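Local coordinates for methylated RNA-binding protein 1 (Saccharomyces cerevisiae S288c, PDB 4RCM) that recognises and binds RNA carrying N6-methyladenosine through its YTH domain, and lowers the stability of PHO4 mRNA to regulate phosphate metabolism, at residues W106-L117 with L150-F161; L117-N125 with Q137-I147. One frame throughout, in Å; residues are numbered along the deposited sequence.

Both contacts lie in this YTH-domain construct. Their centres lie about 16 Å apart. Contact 1 joins the end of strand 102-112 and helix 114-117 to the end of helix 141-151 and the chain after it. Contact 2 joins the next part of the chain, with strand 121-122, to strand 138-139 and the first turns of the same helix. Contact 2 is therefore nested inside the loop closed by contact 1. Leu-117 serves in both. Strands 102-112 and 138-139 are members of one mixed sheet, which also contains strand 17-23 with the RNA-binding residues Lys-22 and Ser-23. Helix 141-151 thus packs on residues 117-122 by its first turns and on strand 102-112 by its end.

Contact 1. Residues W106-L117 with L150-F161; sequences WVIVRDINNRSL and LFKTQDSDIFSF
Arg-110 reaches Phe-151, Thr-153 and Asp-155 because its side chain is strongly folded. CG is wedged between the backbone N and the carbonyl carbon (chi1 55°), and the chain bends again at chi2 and chi3. NH1 donates to two carbonyls. Thr-153 O, at 2.7 Å from NH1, receives it in its own carbonyl plane. Phe-151 O, at 2.9 Å from NH1, receives it from above its plane. Both oxygens lie near the guanidinium plane. NH2 forms a salt bridge with Asp-155, its hydrogen bond reaching the anti lone pair of OD2 at 3.1 Å, tilted from that plane. NE donates a hydrogen bond to Asp-111 O. Ile-158 CD1 covers the centre of one guanidinium face, and Ile-112 CD1 lies over the rim of the other. The group is thus held against rotation, and its buried charge has an acid partner.

Residues 152-161, which follow helix 141-151, run past the end of strand 102-112, part of the mixed sheet of the YTH domain. They make an inverse gamma turn centred on Gln-154 and a type I beta turn from Asp-155 to Ile-158. Beyond the turns, Asp-111 N gives a nearly straight bond to Phe-159 O at 2.7 Å. Asp-111 OD2 pairs with Arg-72 of the neighbouring strand.

Two aromatic rings pack on the strand. Ile-112 CG1 sits over the centre of the Phe-151 ring, 3.5 Å from its centroid, in a CH-pi contact. Phe-161 turns its edge to the face of Trp-106 in a T-shaped pair, planes at 86°. Val-109 CG1 covers a face of the Phe-161 ring, 3.8 Å from the centroid. Trp-106 NE1 is hydrogen-bonded to Ser-32 OG of helix 26-35, and its side chain lies about 8 Å from that of Ser-23, which binds N6-methyladenosine.

Contact 2. Residues L117-N125 with Q137-I147; sequences LKRFLIPSN and QEIPYSIGISI
Phe-120 lays one ring face against Ile-147. CG1 of Ile-147 stands over the ring centre, 3.7 Å from the centroid and only 4° off the normal, a CH-pi contact. The two side chains run past each other in opposite directions. Phe-120 CG lies anti to its carbonyl carbon (chi1 -59°), and CB already points at the helix, which brings the ring over Ile-147. One helical turn earlier, Ile-143 also passes the ring in the opposite sense, with CG2 at 3.7 Å from Phe-120 CD1. An alanine in place of Phe-120 is likely to leave Ile-147 CG1 and Ile-143 CG2 facing a gap where the ring had covered them. Leu-117 meets Ile-147 at about a right angle, CD2 to CG2 at 3.8 Å.

Further along, Ile-122 and Ile-139 also cross at about a right angle, and their CD1 atoms touch at 3.7 Å. Ile-122 CG2 rests near Glu-138 O. Pro-123 CD approaches Pro-140 CG at 4.3 Å. Pro-140 occupies the N-cap position, right before helix 141-151.

Strand 121-122 pairs antiparallel with strand 128-129, and this small hairpin lies beside the helix start. Strand 138-139 is an edge strand of the main sheet and runs antiparallel to strand 17-23, which carries Lys-22 and Ser-23 of the N6-methyladenosine site. The Glu-138 carboxylate turns from the contact to a salt bridge with Arg-17.

A water links the two segments. Water 4 lies 2.6 Å from Ser-124 OG, in a hydrogen bond, and donates to Glu-138 O at 2.5 Å. Apolar packing carries most of the described contact: Phe-120 and Leu-117 on the helix, Ile-122 on Ile-139 of the edge strand, with the bridging water as a polar addition.

Contact 1. Residues W106-L117 with L150-F161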
loop_
_atom_site.group_PDB
_atom_site.type_symbol
_atom_site.label_atom_id
_atom_site.label_comp_id
_atom_site.label_asym_id
_atom_site.label_seq_id
_atom_site.Cartn_x
_atom_site.Cartn_y
_atom_site.Cartn_z
ATOM N N TRP A 106 5.074 3.598 6.679
ATOM C CA TRP A 106 5.460 2.354 6.030
ATOM C C TRP A 106 5.696 1.374 7.158
ATOM O O TRP A 106 6.619 1.571 7.948
ATOM C CB TRP A 106 6.692 2.598 5.160
ATOM C CG TRP A 106 6.323 3.174 3.822
ATOM C CD1 TRP A 106 5.893 4.453 3.556
ATOM C CD2 TRP A 106 6.188 2.453 2.599
ATOM N NE1 TRP A 106 5.588 4.574 2.232
ATOM C CE2 TRP A 106 5.764 3.356 1.621
ATOM C CE3 TRP A 106 6.415 1.135 2.233
ATOM C CZ2 TRP A 106 5.562 2.986 0.294
ATOM C CZ3 TRP A 106 6.217 0.777 0.907
ATOM C CH2 TRP A 106 5.789 1.698 -0.040
ATOM N N VAL A 107 4.797 0.420 7.327
ATOM C CA VAL A 107 4.915 -0.588 8.409
ATOM C C VAL A 107 5.818 -1.754 7.990
ATOM O O VAL A 107 6.572 -2.270 8.812
ATOM C CB VAL A 107 3.532 -1.113 8.911
ATOM C CG1 VAL A 107 2.749 -0.010 9.601
ATOM C CG2 VAL A 107 2.686 -1.676 7.770
ATOM N N ILE A 108 5.764 -2.127 6.706
ATOM C CA ILE A 108 6.590 -3.225 6.159
ATOM C C ILE A 108 7.297 -2.857 4.859
ATOM O O ILE A 108 6.694 -2.354 3.939
ATOM C CB ILE A 108 5.759 -4.514 5.898
ATOM C CG1 ILE A 108 5.193 -5.070 7.190
ATOM C CG2 ILE A 108 6.613 -5.615 5.189
ATOM C CD1 ILE A 108 3.998 -5.990 6.987
ATOM N N VAL A 109 8.599 -3.185 4.747
ATOM C CA VAL A 109 9.353 -2.833 3.555
ATOM C C VAL A 109 10.164 -4.054 3.196
ATOM O O VAL A 109 11.083 -4.385 3.930
ATOM C CB VAL A 109 10.311 -1.652 3.791
ATOM C CG1 VAL A 109 11.145 -1.369 2.543
ATOM C CG2 VAL A 109 9.532 -0.421 4.194
ATOM N N ARG A 110 9.716 -4.763 2.155
ATOM C CA ARG A 110 10.353 -5.951 1.637
ATOM C C ARG A 110 9.557 -6.369 0.411
ATOM O O ARG A 110 8.390 -6.077 0.294
ATOM C CB ARG A 110 10.397 -7.108 2.637
ATOM C CG ARG A 110 9.051 -7.554 3.234
ATOM C CD ARG A 110 8.322 -8.713 2.522
ATOM N NE ARG A 110 9.189 -9.845 2.143
ATOM C CZ ARG A 110 9.367 -10.978 2.826
ATOM N NH1 ARG A 110 8.796 -11.199 4.016
ATOM N NH2 ARG A 110 10.176 -11.884 2.333
ATOM N N ASP A 111 10.202 -7.041 -0.504
ATOM C CA ASP A 111 9.508 -7.527 -1.717
ATOM C C ASP A 111 8.845 -8.887 -1.475
ATOM O O ASP A 111 9.353 -9.719 -0.764
ATOM C CB ASP A 111 10.499 -7.645 -2.884
ATOM C CG ASP A 111 10.936 -6.285 -3.441
ATOM O OD1 ASP A 111 10.391 -5.192 -3.074
ATOM O OD2 ASP A 111 11.862 -6.305 -4.280
ATOM N N ILE A 112 7.702 -9.088 -2.073
ATOM C CA ILE A 112 7.142 -10.419 -2.190
ATOM C C ILE A 112 7.162 -10.770 -3.696
ATOM O O ILE A 112 6.718 -9.971 -4.513
ATOM C CB ILE A 112 5.721 -10.446 -1.617
ATOM C CG1 ILE A 112 5.737 -10.329 -0.077
ATOM C CG2 ILE A 112 4.952 -11.664 -2.114
ATOM C CD1 ILE A 112 6.526 -11.361 0.720
ATOM N N ASN A 113 7.674 -11.945 -4.072
ATOM C CA ASN A 113 7.664 -12.332 -5.496
ATOM C C ASN A 113 6.228 -12.468 -6.052
ATOM O O ASN A 113 5.381 -13.020 -5.386
ATOM C CB ASN A 113 8.425 -13.636 -5.696
ATOM C CG ASN A 113 9.855 -13.562 -5.180
ATOM O OD1 ASN A 113 10.539 -12.537 -5.319
ATOM N ND2 ASN A 113 10.318 -14.649 -4.576
ATOM N N ASN A 114 5.973 -11.944 -7.255
ATOM C CA ASN A 114 4.662 -12.114 -7.927
ATOM C C ASN A 114 4.210 -13.547 -7.968
ATOM O O ASN A 114 3.006 -13.844 -7.858
ATOM C CB ASN A 114 4.697 -11.626 -9.375
ATOM C CG ASN A 114 4.594 -10.127 -9.488
ATOM O OD1 ASN A 114 3.510 -9.568 -9.747
ATOM N ND2 ASN A 114 5.724 -9.452 -9.305
ATOM N N ARG A 115 5.173 -14.442 -8.159
ATOM C CA ARG A 115 4.899 -15.864 -8.257
ATOM C C ARG A 115 4.023 -16.324 -7.092
ATOM O O ARG A 115 3.021 -16.999 -7.298
ATOM C CB ARG A 115 6.212 -16.658 -8.288
ATOM N N SER A 116 4.401 -15.945 -5.871
ATOM C CA SER A 116 3.649 -16.338 -4.667
ATOM C C SER A 116 2.443 -15.406 -4.303
ATOM O O SER A 116 1.721 -15.699 -3.361
ATOM C CB SER A 116 4.611 -16.537 -3.473
ATOM O OG SER A 116 5.816 -15.837 -3.669
ATOM N N LEU A 117 2.206 -14.322 -5.052
ATOM C CA LEU A 117 0.945 -13.530 -4.904
ATOM C C LEU A 117 -0.185 -13.863 -5.901
ATOM O O LEU A 117 -1.330 -13.346 -5.769
ATOM C CB LEU A 117 1.243 -12.030 -5.014
ATOM C CG LEU A 117 1.837 -11.295 -3.831
ATOM C CD1 LEU A 117 2.158 -9.865 -4.275
ATOM C CD2 LEU A 117 0.924 -11.308 -2.602
ATOM N N LEU A 150 1.996 -13.163 4.895
ATOM C CA LEU A 150 3.095 -13.525 3.989
ATOM C C LEU A 150 4.180 -12.446 4.050
ATOM O O LEU A 150 5.366 -12.749 4.098
ATOM C CB LEU A 150 2.553 -13.744 2.566
ATOM C CG LEU A 150 3.462 -14.194 1.447
ATOM C CD1 LEU A 150 3.922 -15.650 1.622
ATOM C CD2 LEU A 150 2.771 -14.019 0.083
ATOM N N PHE A 151 3.774 -11.183 4.095
ATOM C CA PHE A 151 4.743 -10.082 4.163
ATOM C C PHE A 151 5.578 -10.139 5.471
ATOM O O PHE A 151 6.751 -9.722 5.469
ATOM C CB PHE A 151 4.061 -8.694 4.017
ATOM C CG PHE A 151 3.975 -8.175 2.588
ATOM C CD1 PHE A 151 5.051 -7.452 2.011
ATOM C CD2 PHE A 151 2.832 -8.348 1.828
ATOM C CE1 PHE A 151 4.989 -6.952 0.700
ATOM C CE2 PHE A 151 2.760 -7.873 0.506
ATOM C CZ PHE A 151 3.838 -7.155 -0.055
ATOM N N LYS A 152 4.955 -10.609 6.566
ATOM C CA LYS A 152 5.592 -10.716 7.898
ATOM C C LYS A 152 6.551 -11.902 7.999
ATOM O O LYS A 152 7.190 -12.100 9.029
ATOM C CB LYS A 152 4.520 -10.843 9.034
ATOM C CG LYS A 152 3.899 -9.536 9.475
ATOM C CD LYS A 152 2.548 -9.713 10.162
ATOM C CE LYS A 152 2.493 -9.287 11.614
ATOM N NZ LYS A 152 1.211 -9.630 12.310
ATOM N N THR A 153 6.619 -12.753 6.986
ATOM C CA THR A 153 7.457 -13.936 7.119
ATOM C C THR A 153 8.938 -13.562 7.004
ATOM O O THR A 153 9.350 -12.919 6.039
ATOM C CB THR A 153 7.128 -14.991 6.079
ATOM O OG1 THR A 153 5.742 -15.323 6.175
ATOM C CG2 THR A 153 7.988 -16.276 6.309
ATOM N N GLN A 154 9.733 -14.003 7.975
ATOM C CA GLN A 154 11.153 -13.685 8.020
ATOM C C GLN A 154 11.898 -14.667 7.108
ATOM O O GLN A 154 12.625 -15.505 7.594
ATOM C CB GLN A 154 11.674 -13.770 9.467
ATOM C CG GLN A 154 11.938 -15.183 9.984
ATOM N N ASP A 155 11.668 -14.571 5.787
ATOM C CA ASP A 155 12.233 -15.528 4.805
ATOM C C ASP A 155 13.720 -15.316 4.672
ATOM O O ASP A 155 14.208 -14.170 4.730
ATOM C CB ASP A 155 11.620 -15.321 3.416
ATOM C CG ASP A 155 10.150 -15.691 3.348
ATOM O OD1 ASP A 155 9.860 -16.885 3.499
ATOM O OD2 ASP A 155 9.284 -14.797 3.124
ATOM N N SER A 156 14.453 -16.400 4.419
ATOM C CA SER A 156 15.909 -16.308 4.373
ATOM C C SER A 156 16.423 -15.529 3.140
ATOM O O SER A 156 17.507 -14.943 3.182
ATOM C CB SER A 156 16.539 -17.697 4.475
ATOM O OG SER A 156 15.963 -18.610 3.561
ATOM N N ASP A 157 15.620 -15.496 2.072
ATOM C CA ASP A 157 15.941 -14.741 0.838
ATOM C C ASP A 157 15.418 -13.281 0.849
ATOM O O ASP A 157 15.399 -12.624 -0.194
ATOM C CB ASP A 157 15.347 -15.478 -0.405
ATOM C CG ASP A 157 13.814 -15.705 -0.307
ATOM O OD1 ASP A 157 13.171 -15.207 0.648
ATOM O OD2 ASP A 157 13.242 -16.391 -1.187
ATOM N N ILE A 158 15.000 -12.769 2.004
ATOM C CA ILE A 158 14.268 -11.490 2.010
ATOM C C ILE A 158 15.067 -10.365 1.353
ATOM O O ILE A 158 16.240 -10.234 1.604
ATOM C CB ILE A 158 13.857 -11.066 3.430
ATOM C CG1 ILE A 158 12.967 -9.820 3.382
ATOM C CG2 ILE A 158 15.087 -10.791 4.292
ATOM C CD1 ILE A 158 12.159 -9.627 4.661
ATOM N N PHE A 159 14.382 -9.550 0.533
ATOM C CA PHE A 159 14.982 -8.435 -0.197
ATOM C C PHE A 159 14.069 -7.238 -0.089
ATOM O O PHE A 159 12.829 -7.380 -0.086
ATOM C CB PHE A 159 15.194 -8.770 -1.698
ATOM C CG PHE A 159 16.004 -7.740 -2.443
ATOM C CD1 PHE A 159 17.405 -7.716 -2.340
ATOM C CD2 PHE A 159 15.378 -6.763 -3.231
ATOM C CE1 PHE A 159 18.160 -6.735 -3.013
ATOM C CE2 PHE A 159 16.126 -5.788 -3.912
ATOM C CZ PHE A 159 17.511 -5.767 -3.798
ATOM N N SER A 160 14.673 -6.065 -0.048
ATOM C CA SER A 160 13.892 -4.810 -0.075
ATOM C C SER A 160 14.455 -3.692 -0.970
ATOM O O SER A 160 15.629 -3.723 -1.384
ATOM C CB SER A 160 13.713 -4.280 1.351
ATOM O OG SER A 160 14.790 -3.498 1.820
ATOM N N PHE A 161 13.620 -2.689 -1.235
ATOM C CA PHE A 161 14.087 -1.520 -1.959
ATOM C C PHE A 161 14.990 -0.599 -1.100
ATOM O O PHE A 161 15.395 0.470 -1.570
ATOM C CB PHE A 161 12.906 -0.718 -2.552
ATOM C CG PHE A 161 12.023 0.032 -1.532
ATOM C CD1 PHE A 161 12.508 1.097 -0.768
ATOM C CD2 PHE A 161 10.668 -0.284 -1.403
ATOM C CE1 PHE A 161 11.672 1.778 0.115
ATOM C CE2 PHE A 161 9.844 0.390 -0.522
ATOM C CZ PHE A 161 10.352 1.415 0.250
HETATM O O HOH W 1 11.645 -10.574 -0.183
HETATM O O HOH W 2 11.078 -13.226 0.180
HETATM O O HOH W 3 10.871 -3.583 -0.771
#

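Contact 2. Residues L117-N125 with Q137-I147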
loop_
_atom_site.group_PDB
_atom_site.type_symbol
_atom_site.label_atom_id
_atom_site.label_comp_id
_atom_site.label_asym_id
_atom_site.label_seq_id
_atom_site.Cartn_x
_atom_site.Cartn_y
_atom_site.Cartn_z
ATOM N N LEU A 117 2.206 -14.322 -5.052
ATOM C CA LEU A 117 0.945 -13.530 -4.904
ATOM C C LEU A 117 -0.185 -13.863 -5.901
ATOM O O LEU A 117 -1.330 -13.346 -5.769
ATOM C CB LEU A 117 1.243 -12.030 -5.014
ATOM C CG LEU A 117 1.837 -11.295 -3.831
ATOM C CD1 LEU A 117 2.158 -9.865 -4.275
ATOM C CD2 LEU A 117 0.924 -11.308 -2.602
ATOM N N LYS A 118 0.108 -14.686 -6.908
ATOM C CA LYS A 118 -0.900 -15.038 -7.924
ATOM C C LYS A 118 -2.074 -15.839 -7.369
ATOM O O LYS A 118 -3.219 -15.718 -7.861
ATOM C CB LYS A 118 -0.255 -15.818 -9.075
ATOM C CG LYS A 118 0.456 -14.927 -10.086
ATOM C CD LYS A 118 1.438 -15.730 -10.935
ATOM C CE LYS A 118 2.027 -14.901 -12.052
ATOM N NZ LYS A 118 2.798 -15.786 -12.962
ATOM N N ARG A 119 -1.789 -16.638 -6.338
ATOM C CA ARG A 119 -2.804 -17.387 -5.580
ATOM C C ARG A 119 -4.020 -16.594 -5.121
ATOM O O ARG A 119 -5.087 -17.177 -4.961
ATOM C CB ARG A 119 -2.158 -17.996 -4.328
ATOM N N PHE A 120 -3.866 -15.287 -4.855
ATOM C CA PHE A 120 -4.955 -14.477 -4.269
ATOM C C PHE A 120 -5.886 -13.846 -5.268
ATOM O O PHE A 120 -5.500 -12.922 -5.994
ATOM C CB PHE A 120 -4.362 -13.390 -3.412
ATOM C CG PHE A 120 -3.523 -13.921 -2.319
ATOM C CD1 PHE A 120 -4.104 -14.330 -1.127
ATOM C CD2 PHE A 120 -2.175 -14.081 -2.490
ATOM C CE1 PHE A 120 -3.330 -14.851 -0.117
ATOM C CE2 PHE A 120 -1.387 -14.605 -1.486
ATOM C CZ PHE A 120 -1.956 -14.984 -0.289
ATOM N N LEU A 121 -7.138 -14.321 -5.288
ATOM C CA LEU A 121 -8.077 -13.956 -6.310
ATOM C C LEU A 121 -9.080 -13.016 -5.684
ATOM O O LEU A 121 -9.483 -13.222 -4.527
ATOM C CB LEU A 121 -8.747 -15.227 -6.882
ATOM C CG LEU A 121 -7.710 -16.285 -7.269
ATOM C CD1 LEU A 121 -8.354 -17.550 -7.838
ATOM C CD2 LEU A 121 -6.696 -15.709 -8.254
ATOM N N ILE A 122 -9.456 -11.978 -6.417
ATOM C CA ILE A 122 -10.204 -10.884 -5.842
ATOM C C ILE A 122 -11.643 -10.829 -6.371
ATOM O O ILE A 122 -11.886 -10.374 -7.482
ATOM C CB ILE A 122 -9.516 -9.524 -6.087
ATOM C CG1 ILE A 122 -8.040 -9.576 -5.660
ATOM C CG2 ILE A 122 -10.273 -8.406 -5.358
ATOM C CD1 ILE A 122 -7.816 -9.963 -4.200
ATOM N N PRO A 123 -12.611 -11.246 -5.538
ATOM C CA PRO A 123 -13.971 -11.394 -6.033
ATOM C C PRO A 123 -14.533 -10.194 -6.818
ATOM O O PRO A 123 -15.313 -10.402 -7.748
ATOM C CB PRO A 123 -14.782 -11.638 -4.750
ATOM C CG PRO A 123 -13.831 -12.252 -3.801
ATOM C CD PRO A 123 -12.462 -11.744 -4.150
ATOM N N SER A 124 -14.117 -8.975 -6.481
ATOM C CA SER A 124 -14.716 -7.762 -7.041
ATOM C C SER A 124 -13.897 -7.165 -8.181
ATOM O O SER A 124 -14.208 -6.066 -8.661
ATOM C CB SER A 124 -14.877 -6.696 -5.959
ATOM O OG SER A 124 -13.620 -6.139 -5.613
ATOM N N ASN A 125 -12.824 -7.854 -8.566
ATOM C CA ASN A 125 -12.148 -7.597 -9.829
ATOM C C ASN A 125 -12.260 -8.894 -10.617
ATOM O O ASN A 125 -11.280 -9.630 -10.817
ATOM C CB ASN A 125 -10.685 -7.175 -9.638
ATOM C CG ASN A 125 -10.044 -6.696 -10.939
ATOM O OD1 ASN A 125 -10.713 -6.097 -11.790
ATOM N ND2 ASN A 125 -8.745 -6.957 -11.102
ATOM N N GLN A 137 -7.774 -0.462 -5.877
ATOM C CA GLN A 137 -8.634 -1.617 -5.843
ATOM C C GLN A 137 -8.751 -2.087 -4.397
ATOM O O GLN A 137 -7.709 -2.349 -3.753
ATOM C CB GLN A 137 -7.991 -2.746 -6.691
ATOM C CG GLN A 137 -8.584 -4.116 -6.497
ATOM C CD GLN A 137 -10.050 -4.184 -6.876
ATOM O OE1 GLN A 137 -10.898 -4.605 -6.067
ATOM N NE2 GLN A 137 -10.357 -3.789 -8.104
ATOM N N GLU A 138 -9.977 -2.204 -3.897
ATOM C CA GLU A 138 -10.174 -2.733 -2.515
ATOM C C GLU A 138 -10.008 -4.229 -2.411
ATOM O O GLU A 138 -10.479 -4.994 -3.270
ATOM C CB GLU A 138 -11.513 -2.365 -1.916
ATOM C CG GLU A 138 -11.659 -2.861 -0.474
ATOM C CD GLU A 138 -12.680 -2.116 0.347
ATOM O OE1 GLU A 138 -13.415 -1.280 -0.187
ATOM O OE2 GLU A 138 -12.728 -2.351 1.565
ATOM N N ILE A 139 -9.375 -4.645 -1.319
ATOM C CA ILE A 139 -9.068 -6.034 -1.072
ATOM C C ILE A 139 -9.810 -6.505 0.222
ATOM O O ILE A 139 -9.596 -5.958 1.309
ATOM C CB ILE A 139 -7.559 -6.260 -0.884
ATOM C CG1 ILE A 139 -6.725 -5.748 -2.092
ATOM C CG2 ILE A 139 -7.284 -7.720 -0.591
ATOM C CD1 ILE A 139 -6.908 -6.489 -3.406
ATOM N N PRO A 140 -10.681 -7.514 0.100
ATOM C CA PRO A 140 -11.455 -7.967 1.285
ATOM C C PRO A 140 -10.576 -8.245 2.516
ATOM O O PRO A 140 -9.504 -8.784 2.382
ATOM C CB PRO A 140 -12.077 -9.302 0.824
ATOM C CG PRO A 140 -12.003 -9.299 -0.662
ATOM C CD PRO A 140 -10.746 -8.503 -0.999
ATOM N N TYR A 141 -11.088 -7.955 3.709
ATOM C CA TYR A 141 -10.316 -8.088 4.936
ATOM C C TYR A 141 -9.542 -9.397 5.051
ATOM O O TYR A 141 -8.293 -9.408 5.209
ATOM C CB TYR A 141 -11.282 -7.932 6.113
ATOM C CG TYR A 141 -10.642 -8.008 7.446
ATOM C CD1 TYR A 141 -9.961 -6.917 8.002
ATOM C CD2 TYR A 141 -10.723 -9.178 8.182
ATOM C CE1 TYR A 141 -9.373 -7.015 9.275
ATOM C CE2 TYR A 141 -10.161 -9.282 9.442
ATOM C CZ TYR A 141 -9.487 -8.218 9.994
ATOM O OH TYR A 141 -8.915 -8.433 11.217
ATOM N N SER A 142 -10.264 -10.507 4.923
ATOM C CA SER A 142 -9.617 -11.818 5.115
ATOM C C SER A 142 -8.442 -12.091 4.161
ATOM O O SER A 142 -7.416 -12.647 4.613
ATOM C CB SER A 142 -10.634 -12.971 5.114
ATOM O OG SER A 142 -11.363 -13.039 3.914
ATOM N N ILE A 143 -8.564 -11.725 2.887
ATOM C CA ILE A 143 -7.473 -11.875 1.918
ATOM C C ILE A 143 -6.336 -10.926 2.331
ATOM O O ILE A 143 -5.149 -11.303 2.340
ATOM C CB ILE A 143 -7.886 -11.479 0.461
ATOM C CG1 ILE A 143 -9.175 -12.183 -0.025
ATOM C CG2 ILE A 143 -6.748 -11.757 -0.514
ATOM C CD1 ILE A 143 -9.114 -13.651 0.065
ATOM N N GLY A 144 -6.672 -9.677 2.660
ATOM C CA GLY A 144 -5.635 -8.755 3.085
ATOM C C GLY A 144 -4.809 -9.237 4.253
ATOM O O GLY A 144 -3.565 -9.101 4.266
ATOM N N ILE A 145 -5.487 -9.841 5.230
ATOM C CA ILE A 145 -4.809 -10.339 6.405
ATOM C C ILE A 145 -3.856 -11.450 5.994
ATOM O O ILE A 145 -2.681 -11.540 6.459
ATOM C CB ILE A 145 -5.819 -10.882 7.471
ATOM C CG1 ILE A 145 -6.565 -9.728 8.145
ATOM C CG2 ILE A 145 -5.109 -11.727 8.495
ATOM C CD1 ILE A 145 -5.690 -8.831 9.010
ATOM N N SER A 146 -4.329 -12.339 5.148
ATOM C CA SER A 146 -3.438 -13.451 4.721
ATOM C C SER A 146 -2.221 -12.901 3.950
ATOM O O SER A 146 -1.116 -13.418 4.093
ATOM C CB SER A 146 -4.205 -14.488 3.897
ATOM O OG SER A 146 -4.569 -13.953 2.644
ATOM N N ILE A 147 -2.394 -11.842 3.151
ATOM C CA ILE A 147 -1.248 -11.238 2.473
ATOM C C ILE A 147 -0.284 -10.544 3.479
ATOM O O ILE A 147 0.932 -10.675 3.367
ATOM C CB ILE A 147 -1.646 -10.338 1.286
ATOM C CG1 ILE A 147 -2.404 -11.148 0.224
ATOM C CG2 ILE A 147 -0.390 -9.817 0.579
ATOM C CD1 ILE A 147 -3.308 -10.315 -0.662
HETATM O O HOH W 4 -12.374 -6.624 -3.345
#